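Long-range contacts in transmembrane oligosaccharyl transferase (Archaeoglobus fulgidus, PDB 3WAJ), which belongs to the STT3 family of membrane-embedded oligosaccharyl transferases and holds a zinc ion in its GT-C-type helical region: residues Y52-E56 with L105-L109; F82-L86 with N160-W165; L109-A114 with R154-N160; L213-F219 with T273-F279. All blocks are in the same frame, centred on the assembly; numbering follows the deposited sequence.

Contact 1: residues Y52-E56 with L105-L109; sequences YRLIE and LRAVL
Tyr52 and Arg106 show how one aromatic side chain can meet a neighbouring helix with both its face and its hydroxyl. The CG methylene of Arg106 rests over one face of the phenol, 3.8 Å from the centroid of the Tyr52 ring, in a CH-pi contact displaced toward the rim. From there the arginine chain bends at chi3 (-93°), and this turn carries its nitrogen out to the far end of the tyrosine. Arg106 NE then donates a weak hydrogen bond to Tyr52 OH, 3.3 Å away. The guanidinium stands 69° from the ring plane, so it does not stack; the hydroxyl lies at its edge. Its terminal nitrogens are held by others: NH1 by Val41 O and Thr40 OG1, NH2 weakly by Tyr504 OH.

The opposite face of the phenol belongs to Glu56, one helical turn onward, whose extended chain sets OE1 3.4 Å above the ring plane. At the ring edge, Leu105 CD1 lies 3.6 Å from Tyr52 CD2, and Leu109 CD1 joins it near the plane. Beside this aromatic centre, Ile55 and Leu109 reach toward each other tip to tip, with Ile55 CD1 3.7 Å from Leu109 CD2. All this joins helices 47-60 and 102-118 of the STT3 membrane region, whose short segments run at 114° to each other.

Glu56 OE1 and Arg106 NE remain 7.0 Å apart, on opposite faces of the phenol. Cohesion here therefore comes from ring and methyl contacts, with one weak polar bond adding a light tether at the tyrosine's outer end.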
# COMPACT_ATOMS: atom_id res chain seq x y z
N TYR A 52 12.36 -3.19 3.62
CA TYR A 52 13.72 -3.03 3.16
C TYR A 52 14.43 -1.94 3.96
O TYR A 52 15.53 -2.15 4.47
CB TYR A 52 13.67 -2.72 1.67
CG TYR A 52 14.94 -2.26 1.00
CD1 TYR A 52 14.95 -1.09 0.24
CD2 TYR A 52 16.12 -3.00 1.08
CE1 TYR A 52 16.08 -0.65 -0.42
CE2 TYR A 52 17.29 -2.56 0.42
CZ TYR A 52 17.25 -1.39 -0.33
OH TYR A 52 18.36 -0.93 -0.99
N ARG A 53 13.78 -0.78 4.08
CA ARG A 53 14.32 0.34 4.85
C ARG A 53 14.59 -0.11 6.29
O ARG A 53 15.65 0.18 6.85
CB ARG A 53 13.34 1.54 4.79
CG ARG A 53 13.73 2.77 5.63
CD ARG A 53 13.41 2.61 7.16
NE ARG A 53 13.74 3.84 7.88
CZ ARG A 53 14.99 4.23 8.15
NH1 ARG A 53 16.01 3.47 7.80
NH2 ARG A 53 15.20 5.38 8.78
N LEU A 54 13.62 -0.80 6.89
CA LEU A 54 13.76 -1.25 8.27
C LEU A 54 14.85 -2.31 8.42
O LEU A 54 15.66 -2.25 9.35
CB LEU A 54 12.43 -1.77 8.81
CG LEU A 54 11.30 -0.77 8.97
CD1 LEU A 54 10.03 -1.49 9.54
CD2 LEU A 54 11.74 0.37 9.87
N ILE A 55 14.88 -3.29 7.52
CA ILE A 55 15.82 -4.40 7.64
C ILE A 55 17.29 -3.91 7.52
O ILE A 55 18.16 -4.31 8.28
CB ILE A 55 15.49 -5.52 6.61
CG1 ILE A 55 14.23 -6.26 7.06
CG2 ILE A 55 16.65 -6.50 6.46
CD1 ILE A 55 13.60 -7.14 5.98
N GLU A 56 17.53 -3.02 6.57
CA GLU A 56 18.82 -2.36 6.40
C GLU A 56 19.26 -1.66 7.69
O GLU A 56 20.40 -1.79 8.13
CB GLU A 56 18.69 -1.33 5.28
CG GLU A 56 19.99 -0.91 4.59
CD GLU A 56 19.74 -0.36 3.19
OE1 GLU A 56 18.56 -0.28 2.78
OE2 GLU A 56 20.70 -0.01 2.49
N LEU A 105 20.87 -7.14 -0.82
CA LEU A 105 19.87 -7.24 0.24
C LEU A 105 18.49 -7.49 -0.38
O LEU A 105 17.81 -8.44 0.00
CB LEU A 105 19.82 -5.95 1.04
CG LEU A 105 19.46 -5.99 2.53
CD1 LEU A 105 18.66 -4.76 2.92
CD2 LEU A 105 18.74 -7.28 2.93
N ARG A 106 18.12 -6.64 -1.33
CA ARG A 106 16.82 -6.72 -2.01
C ARG A 106 16.57 -8.09 -2.61
O ARG A 106 15.47 -8.65 -2.48
CB ARG A 106 16.73 -5.62 -3.08
CG ARG A 106 16.18 -4.28 -2.55
CD ARG A 106 16.05 -3.24 -3.66
NE ARG A 106 17.26 -2.43 -3.75
CZ ARG A 106 17.78 -1.97 -4.87
NH1 ARG A 106 17.21 -2.22 -6.03
NH2 ARG A 106 18.87 -1.24 -4.82
N ALA A 107 17.59 -8.63 -3.26
CA ALA A 107 17.51 -9.97 -3.86
C ALA A 107 17.13 -11.01 -2.81
O ALA A 107 16.14 -11.74 -2.97
CB ALA A 107 18.83 -10.34 -4.51
N VAL A 108 17.91 -11.07 -1.74
CA VAL A 108 17.57 -11.95 -0.62
C VAL A 108 16.12 -11.71 -0.15
O VAL A 108 15.32 -12.64 -0.11
CB VAL A 108 18.58 -11.84 0.55
CG1 VAL A 108 18.11 -12.64 1.76
CG2 VAL A 108 19.96 -12.33 0.11
N LEU A 109 15.79 -10.46 0.19
CA LEU A 109 14.45 -10.13 0.67
C LEU A 109 13.38 -10.55 -0.33
O LEU A 109 12.30 -10.97 0.08
CB LEU A 109 14.32 -8.64 0.97
CG LEU A 109 15.30 -8.14 2.01
CD1 LEU A 109 14.99 -6.68 2.37
CD2 LEU A 109 15.29 -9.04 3.26

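Contact 2: residues F82-L86 with N160-W165; sequences FGPFL and NDHHIW. With ZN (zinc ion), chain B; SO4 (sulfate ion), chain C.
Sulfate O4 takes a hydrogen bond from His162 NE2 at 2.6 Å, with an N-H...O angle of 148° and Trp215 as a second, weaker donor, while the same imidazole turns its edge toward the face of Phe82. The planes of these two rings stand at 85°, a T-shaped pair. His162 gets there because its CG sits between the backbone N and the carbonyl carbon (chi1 58°), which folds the ring back over its own backbone and leaves its far nitrogen facing the sulfate. Tyr51 OH bonds the other ring nitrogen, ND1, so both ends of the imidazole are held. Asp161 OD1 accepts from His162 N at 2.7 Å and lies over the centre of the histidine ring.

The loop that carries these groups is a metal-binding corner of the GT-C-type membrane region: Asp161 OD2 and His163 NE2 each bind the zinc ion at 2.2 Å. Three waters also bind the metal, and Asp47 of helix 47-60 is the third protein ligand of the site.

Away from the metal the contact turns apolar. Phe85 directs an edge at the face of Trp165, its CE1 only 3.4 Å from Trp165 CD2, and Ile164 CG2 backs the indole from the opposite side. Leu86 fills the stretch between the two aromatic pairs: its CD2 lies 3.5 Å from Asn160 OD1, its CD1 packs on the Asp161 carbonyl carbon, and its CG lies 4.0 Å from Trp165 CD1.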
# COMPACT_ATOMS: atom_id res chain seq x y z
N PHE A 82 5.12 -1.96 11.54
CA PHE A 82 5.63 -3.19 10.92
C PHE A 82 6.33 -4.06 11.95
O PHE A 82 7.21 -3.60 12.67
CB PHE A 82 6.61 -2.88 9.78
CG PHE A 82 5.94 -2.52 8.49
CD1 PHE A 82 4.58 -2.19 8.45
CD2 PHE A 82 6.66 -2.53 7.30
CE1 PHE A 82 3.95 -1.85 7.24
CE2 PHE A 82 6.04 -2.20 6.08
CZ PHE A 82 4.69 -1.86 6.05
N GLY A 83 5.92 -5.32 12.01
CA GLY A 83 6.31 -6.20 13.10
C GLY A 83 7.74 -6.70 13.08
O GLY A 83 8.40 -6.73 12.03
N PRO A 84 8.24 -7.10 14.26
CA PRO A 84 9.60 -7.63 14.35
C PRO A 84 9.80 -8.97 13.64
O PRO A 84 10.93 -9.23 13.25
CB PRO A 84 9.84 -7.79 15.86
CG PRO A 84 8.45 -7.77 16.50
CD PRO A 84 7.63 -6.90 15.59
N PHE A 85 8.76 -9.79 13.46
CA PHE A 85 9.01 -11.08 12.80
C PHE A 85 9.73 -10.93 11.46
O PHE A 85 10.80 -11.53 11.24
CB PHE A 85 7.74 -11.91 12.60
CG PHE A 85 7.99 -13.13 11.74
CD1 PHE A 85 7.60 -13.16 10.41
CD2 PHE A 85 8.70 -14.22 12.25
CE1 PHE A 85 7.88 -14.27 9.60
CE2 PHE A 85 8.97 -15.35 11.46
CZ PHE A 85 8.56 -15.37 10.13
N LEU A 86 9.15 -10.15 10.56
CA LEU A 86 9.71 -10.02 9.21
C LEU A 86 10.95 -9.16 9.24
O LEU A 86 11.89 -9.42 8.50
CB LEU A 86 8.68 -9.43 8.24
CG LEU A 86 8.56 -9.98 6.82
CD1 LEU A 86 8.04 -8.90 5.85
CD2 LEU A 86 9.85 -10.61 6.31
N ASN A 160 7.86 -8.61 -0.49
CA ASN A 160 8.28 -8.92 0.86
C ASN A 160 7.50 -8.12 1.90
O ASN A 160 7.98 -7.12 2.42
CB ASN A 160 9.78 -8.67 1.02
CG ASN A 160 10.27 -9.10 2.37
OD1 ASN A 160 9.83 -10.13 2.89
ND2 ASN A 160 11.15 -8.31 2.96
N ASP A 161 6.28 -8.58 2.18
CA ASP A 161 5.37 -7.90 3.09
C ASP A 161 4.89 -8.96 4.10
O ASP A 161 5.16 -10.16 3.91
CB ASP A 161 4.20 -7.28 2.31
CG ASP A 161 3.52 -6.15 3.05
OD1 ASP A 161 3.69 -6.03 4.29
OD2 ASP A 161 2.80 -5.38 2.39
N HIS A 162 4.20 -8.54 5.15
CA HIS A 162 3.86 -9.46 6.23
C HIS A 162 2.54 -10.22 6.01
O HIS A 162 2.17 -11.05 6.85
CB HIS A 162 3.84 -8.72 7.57
CG HIS A 162 2.89 -7.57 7.61
ND1 HIS A 162 3.28 -6.28 7.93
CD2 HIS A 162 1.55 -7.50 7.39
CE1 HIS A 162 2.23 -5.48 7.90
NE2 HIS A 162 1.17 -6.20 7.57
N HIS A 163 1.84 -9.95 4.92
CA HIS A 163 0.51 -10.56 4.73
C HIS A 163 0.59 -12.08 4.54
O HIS A 163 -0.29 -12.82 4.99
CB HIS A 163 -0.30 -9.89 3.60
CG HIS A 163 -0.37 -8.40 3.70
ND1 HIS A 163 -1.10 -7.76 4.69
CD2 HIS A 163 0.19 -7.41 2.96
CE1 HIS A 163 -0.97 -6.45 4.55
NE2 HIS A 163 -0.20 -6.22 3.50
N ILE A 164 1.63 -12.57 3.87
CA ILE A 164 1.79 -14.02 3.76
C ILE A 164 1.99 -14.60 5.15
O ILE A 164 1.49 -15.68 5.45
CB ILE A 164 2.92 -14.45 2.78
CG1 ILE A 164 3.03 -15.99 2.74
CG2 ILE A 164 4.26 -13.84 3.15
CD1 ILE A 164 1.82 -16.68 2.15
N TRP A 165 2.68 -13.86 6.02
CA TRP A 165 3.01 -14.38 7.35
C TRP A 165 1.85 -14.31 8.33
O TRP A 165 1.80 -15.10 9.28
CB TRP A 165 4.25 -13.70 7.90
CG TRP A 165 5.44 -13.92 7.00
CD1 TRP A 165 6.02 -13.02 6.16
CD2 TRP A 165 6.15 -15.15 6.83
NE1 TRP A 165 7.07 -13.60 5.49
CE2 TRP A 165 7.18 -14.91 5.89
CE3 TRP A 165 6.04 -16.42 7.40
CZ2 TRP A 165 8.08 -15.91 5.49
CZ3 TRP A 165 6.93 -17.41 7.00
CH2 TRP A 165 7.94 -17.15 6.06
ZN ZN B . 0.89 -4.44 2.96
S SO4 C . -1.07 -3.31 7.43
O1 SO4 C . 0.22 -2.78 6.97
O2 SO4 C . -1.56 -2.45 8.51
O3 SO4 C . -2.00 -3.30 6.31
O4 SO4 C . -0.95 -4.69 7.93
O HOH W 1 2.06 -4.20 4.89
O HOH W 2 -1.12 -3.08 3.61
O HOH W 3 0.77 -3.24 1.15

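Contact 3: residues L109-A114 with R154-N160; sequences LAFIPA and RSILGFN
Ala110 and Gly158 bring their CA atoms within 3.7 Å, where a kinked helix meets a loop without helix or strand. The kink in helix 102-118 comes at Pro113, whose nitrogen has no hydrogen to give. Between them, Gly158 N donates an almost straight bond (172°) to Ala110 O at 2.7 Å. Gly158 is third in a type II beta turn from Ile156 to Phe159, with backbone angles that call for glycine.

Leu157 carries much of the side-chain packing: its CD2 methyl lies 3.6 Å from Ala110 CB and over one face of Phe111, a CH-pi contact 4.1 Å from the Phe111 ring centroid. The ring of Pro113 presses against the turn, its CG 3.3 Å from Ile156 O and its CB beside Phe159 O. Asn160 CG is turned opposite its own backbone N (chi1 -175°), setting the amide beside Leu109 and Ile112, with OD1 3.5 Å from Ile112 CG2. Ala114 CA makes a CA-H...O contact with Ser155 O.

Across this contact one backbone bond thus does the polar work, and the carbonyls of Ser155, Ile156 and Phe159 meet C-H groups of the helix; the loop is also backbone-bonded to Arg28 and Gly44.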
# COMPACT_ATOMS: atom_id res chain seq x y z
N LEU A 109 15.79 -10.46 0.19
CA LEU A 109 14.45 -10.13 0.67
C LEU A 109 13.38 -10.55 -0.33
O LEU A 109 12.30 -10.97 0.08
CB LEU A 109 14.32 -8.64 0.97
CG LEU A 109 15.30 -8.14 2.01
CD1 LEU A 109 14.99 -6.68 2.37
CD2 LEU A 109 15.29 -9.04 3.26
N ALA A 110 13.68 -10.47 -1.62
CA ALA A 110 12.72 -10.84 -2.68
C ALA A 110 12.22 -12.28 -2.55
O ALA A 110 11.06 -12.57 -2.85
CB ALA A 110 13.32 -10.61 -4.07
N PHE A 111 13.10 -13.18 -2.13
CA PHE A 111 12.75 -14.59 -2.03
C PHE A 111 11.90 -14.93 -0.82
O PHE A 111 11.17 -15.92 -0.83
CB PHE A 111 14.00 -15.46 -2.02
CG PHE A 111 14.67 -15.55 -3.34
CD1 PHE A 111 14.17 -16.39 -4.32
CD2 PHE A 111 15.78 -14.76 -3.63
CE1 PHE A 111 14.78 -16.46 -5.56
CE2 PHE A 111 16.40 -14.83 -4.87
CZ PHE A 111 15.90 -15.67 -5.84
N ILE A 112 11.99 -14.10 0.21
CA ILE A 112 11.32 -14.38 1.47
C ILE A 112 9.80 -14.62 1.39
O ILE A 112 9.30 -15.56 2.00
CB ILE A 112 11.69 -13.32 2.54
CG1 ILE A 112 13.14 -13.56 2.97
CG2 ILE A 112 10.74 -13.37 3.76
CD1 ILE A 112 13.71 -12.50 3.88
N PRO A 113 9.06 -13.77 0.65
CA PRO A 113 7.61 -14.04 0.61
C PRO A 113 7.29 -15.27 -0.23
O PRO A 113 6.33 -15.99 0.06
CB PRO A 113 7.03 -12.78 -0.04
CG PRO A 113 8.19 -12.17 -0.81
CD PRO A 113 9.40 -12.47 0.02
N ALA A 114 8.08 -15.51 -1.27
CA ALA A 114 7.91 -16.72 -2.08
C ALA A 114 8.12 -17.96 -1.23
O ALA A 114 7.33 -18.90 -1.28
CB ALA A 114 8.87 -16.73 -3.27
N ARG A 154 0.55 -11.36 -2.92
CA ARG A 154 1.37 -10.95 -1.79
C ARG A 154 2.33 -12.03 -1.28
O ARG A 154 2.84 -11.95 -0.17
CB ARG A 154 0.45 -10.46 -0.67
CG ARG A 154 -0.18 -9.15 -1.05
CD ARG A 154 -1.22 -8.70 -0.12
NE ARG A 154 -1.83 -7.50 -0.67
CZ ARG A 154 -2.73 -6.74 -0.05
NH1 ARG A 154 -3.15 -7.05 1.17
NH2 ARG A 154 -3.21 -5.66 -0.66
N SER A 155 2.58 -13.02 -2.14
CA SER A 155 3.30 -14.22 -1.75
C SER A 155 4.28 -14.58 -2.87
O SER A 155 4.91 -15.64 -2.88
CB SER A 155 2.29 -15.33 -1.55
OG SER A 155 2.84 -16.40 -0.83
N ILE A 156 4.36 -13.66 -3.81
CA ILE A 156 5.17 -13.77 -5.01
C ILE A 156 6.59 -13.24 -4.73
O ILE A 156 6.80 -12.48 -3.78
CB ILE A 156 4.47 -12.96 -6.14
CG1 ILE A 156 4.10 -13.87 -7.29
CG2 ILE A 156 5.27 -11.77 -6.60
CD1 ILE A 156 3.14 -14.92 -6.87
N LEU A 157 7.56 -13.66 -5.55
CA LEU A 157 8.92 -13.11 -5.54
C LEU A 157 8.87 -11.58 -5.42
O LEU A 157 8.17 -10.91 -6.19
CB LEU A 157 9.62 -13.46 -6.85
CG LEU A 157 11.09 -13.85 -7.00
CD1 LEU A 157 11.61 -13.23 -8.27
CD2 LEU A 157 11.96 -13.47 -5.81
N GLY A 158 9.61 -11.02 -4.47
CA GLY A 158 9.72 -9.57 -4.39
C GLY A 158 8.66 -8.86 -3.56
O GLY A 158 8.90 -7.72 -3.14
N PHE A 159 7.50 -9.47 -3.31
CA PHE A 159 6.52 -8.80 -2.48
C PHE A 159 6.73 -9.07 -1.00
O PHE A 159 5.88 -9.66 -0.32
CB PHE A 159 5.07 -9.09 -2.87
CG PHE A 159 4.14 -7.96 -2.53
CD1 PHE A 159 3.90 -6.95 -3.46
CD2 PHE A 159 3.60 -7.85 -1.26
CE1 PHE A 159 3.09 -5.87 -3.14
CE2 PHE A 159 2.77 -6.77 -0.92
CZ PHE A 159 2.52 -5.78 -1.86
N ASN A 160 7.86 -8.61 -0.49
CA ASN A 160 8.28 -8.92 0.86
C ASN A 160 7.50 -8.12 1.90
O ASN A 160 7.98 -7.12 2.42
CB ASN A 160 9.78 -8.67 1.02
CG ASN A 160 10.27 -9.10 2.37
OD1 ASN A 160 9.83 -10.13 2.89
ND2 ASN A 160 11.15 -8.31 2.96

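Contact 4: residues L213-F219 with T273-F279; sequences LSWGAGF and TIFYSPF. With SO4 (sulfate ion), chain C.
Tyr276, Phe219 and Gly216 give up most surface where two loops of the GT-C-type membrane region meet, one leaving helix 199-214 and the other leading into helix 278-303. Tyr276 reaches the end of the first helix: its CE1 is 4.2 Å from Leu213 CD2, and its OH is hydrogen-bonded to Val212 O. That hydroxyl also comes near Gly216 N, but at an angle too poor for a bond.

Gly216 brings a bare backbone to the second loop. Its CA makes a nearly straight CA-H...O contact (166°) with Ile274 O at 3.5 Å, and water 4, which accepts from Gly216 N at 2.9 Å, lies beside the same carbonyl.

With chi1 at 64° the ring of Phe219 is tucked over its own backbone, which stands it against the partner loop. Phe279 points an edge at one face of it, a T-shaped pair with planes at 85°, while Ala217 O lies over the opposite face. Thr273 O meets the ring in its plane, 3.4 Å from Phe219 CE2. On the sulfate side, Ile274 extends its CD1 methyl to 3.8 Å from Trp215 NE1.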
# COMPACT_ATOMS: atom_id res chain seq x y z
N LEU A 213 3.69 -11.09 16.34
CA LEU A 213 4.97 -10.44 16.03
C LEU A 213 5.10 -10.15 14.53
O LEU A 213 5.96 -9.37 14.11
CB LEU A 213 6.16 -11.25 16.57
CG LEU A 213 6.30 -11.35 18.09
CD1 LEU A 213 7.64 -11.97 18.52
CD2 LEU A 213 6.12 -9.98 18.74
N SER A 214 4.24 -10.77 13.72
CA SER A 214 4.20 -10.47 12.28
C SER A 214 3.25 -9.32 12.00
O SER A 214 3.43 -8.56 11.05
CB SER A 214 3.75 -11.69 11.47
OG SER A 214 4.63 -12.77 11.64
N TRP A 215 2.24 -9.22 12.84
CA TRP A 215 1.16 -8.27 12.65
C TRP A 215 0.53 -7.94 14.02
O TRP A 215 -0.03 -8.84 14.68
CB TRP A 215 0.13 -8.89 11.72
CG TRP A 215 -0.93 -7.95 11.24
CD1 TRP A 215 -0.73 -6.74 10.63
CD2 TRP A 215 -2.34 -8.15 11.28
NE1 TRP A 215 -1.93 -6.18 10.30
CE2 TRP A 215 -2.95 -7.03 10.69
CE3 TRP A 215 -3.17 -9.19 11.76
CZ2 TRP A 215 -4.34 -6.89 10.56
CZ3 TRP A 215 -4.56 -9.06 11.64
CH2 TRP A 215 -5.13 -7.92 11.04
N GLY A 216 0.61 -6.68 14.43
CA GLY A 216 0.17 -6.26 15.76
C GLY A 216 -1.28 -6.55 16.11
O GLY A 216 -1.61 -6.80 17.28
N ALA A 217 -2.14 -6.54 15.09
CA ALA A 217 -3.57 -6.81 15.25
C ALA A 217 -3.85 -8.30 15.43
O ALA A 217 -5.00 -8.71 15.61
CB ALA A 217 -4.34 -6.27 14.06
N GLY A 218 -2.78 -9.09 15.39
CA GLY A 218 -2.88 -10.55 15.43
C GLY A 218 -3.32 -11.11 16.75
O GLY A 218 -3.57 -12.32 16.86
N PHE A 219 -3.43 -10.26 17.77
CA PHE A 219 -4.01 -10.67 19.05
C PHE A 219 -5.42 -11.22 18.82
O PHE A 219 -5.95 -11.96 19.64
CB PHE A 219 -4.06 -9.49 20.02
CG PHE A 219 -4.97 -8.38 19.56
CD1 PHE A 219 -6.34 -8.41 19.86
CD2 PHE A 219 -4.48 -7.34 18.78
CE1 PHE A 219 -7.19 -7.42 19.40
CE2 PHE A 219 -5.33 -6.34 18.33
CZ PHE A 219 -6.69 -6.38 18.64
N THR A 273 -4.20 -1.25 18.91
CA THR A 273 -4.48 -2.55 18.33
C THR A 273 -3.58 -2.86 17.13
O THR A 273 -3.66 -3.95 16.57
CB THR A 273 -5.96 -2.68 17.91
OG1 THR A 273 -6.25 -1.67 16.94
CG2 THR A 273 -6.87 -2.50 19.12
N ILE A 274 -2.73 -1.90 16.73
CA ILE A 274 -1.84 -2.12 15.57
C ILE A 274 -0.33 -1.94 15.88
O ILE A 274 0.49 -2.80 15.56
CB ILE A 274 -2.30 -1.31 14.30
CG1 ILE A 274 -1.59 -1.81 13.03
CG2 ILE A 274 -2.12 0.20 14.50
CD1 ILE A 274 -1.87 -3.28 12.68
N PHE A 275 0.02 -0.85 16.54
CA PHE A 275 1.37 -0.65 17.06
C PHE A 275 1.72 -1.59 18.23
O PHE A 275 0.82 -2.15 18.88
CB PHE A 275 1.55 0.81 17.48
CG PHE A 275 1.37 1.79 16.34
CD1 PHE A 275 2.39 1.97 15.40
CD2 PHE A 275 0.18 2.51 16.19
CE1 PHE A 275 2.25 2.88 14.33
CE2 PHE A 275 0.02 3.42 15.12
CZ PHE A 275 1.06 3.60 14.19
N TYR A 276 3.01 -1.75 18.50
CA TYR A 276 3.46 -2.71 19.51
C TYR A 276 3.37 -2.17 20.95
O TYR A 276 4.30 -1.56 21.47
CB TYR A 276 4.82 -3.31 19.13
CG TYR A 276 4.61 -4.32 18.03
CD1 TYR A 276 4.36 -5.66 18.33
CD2 TYR A 276 4.53 -3.92 16.70
CE1 TYR A 276 4.11 -6.59 17.33
CE2 TYR A 276 4.27 -4.84 15.69
CZ TYR A 276 4.06 -6.17 16.01
OH TYR A 276 3.80 -7.08 15.00
N SER A 277 2.21 -2.43 21.56
CA SER A 277 1.80 -1.79 22.79
C SER A 277 1.48 -2.83 23.85
O SER A 277 1.46 -4.03 23.56
CB SER A 277 0.58 -0.89 22.54
OG SER A 277 -0.60 -1.63 22.33
N PRO A 278 1.28 -2.39 25.10
CA PRO A 278 0.98 -3.48 26.05
C PRO A 278 -0.47 -3.97 25.99
O PRO A 278 -0.81 -4.92 26.69
CB PRO A 278 1.33 -2.87 27.42
CG PRO A 278 1.21 -1.39 27.23
CD PRO A 278 1.54 -1.10 25.78
N PHE A 279 -1.30 -3.34 25.16
CA PHE A 279 -2.66 -3.84 24.92
C PHE A 279 -2.64 -5.31 24.50
O PHE A 279 -3.38 -6.14 25.04
CB PHE A 279 -3.37 -3.02 23.84
CG PHE A 279 -4.73 -3.57 23.48
CD1 PHE A 279 -4.94 -4.19 22.27
CD2 PHE A 279 -5.78 -3.49 24.39
CE1 PHE A 279 -6.20 -4.71 21.94
CE2 PHE A 279 -7.04 -4.01 24.07
CZ PHE A 279 -7.24 -4.62 22.85
S SO4 C . -1.07 -3.31 7.43
O1 SO4 C . 0.22 -2.78 6.97
O2 SO4 C . -1.56 -2.45 8.51
O3 SO4 C . -2.00 -3.30 6.31
O4 SO4 C . -0.95 -4.69 7.93
O HOH W 4 1.35 -4.26 13.09

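Followed from the N terminus, the chain leaves helix 47-60 and returns through contact 1, which closes a loop at helix 102-118. Contact 2 opens inside that loop, at the start of helix 84-96, and closes beyond it at 160-165, so the two cross. Contact 3 begins at Leu109, the residue on which contact 1 ends, and is nested within contact 2, with which it shares Asn160. Contact 4 follows in series and ties the exit of helix 199-214 to the entry of helix 278-303. It still adjoins contact 2, through a probable backbone bond from Phe85 N to Leu213 O and through the sulfate that both touch. Contacts 1 and 3 do not touch it.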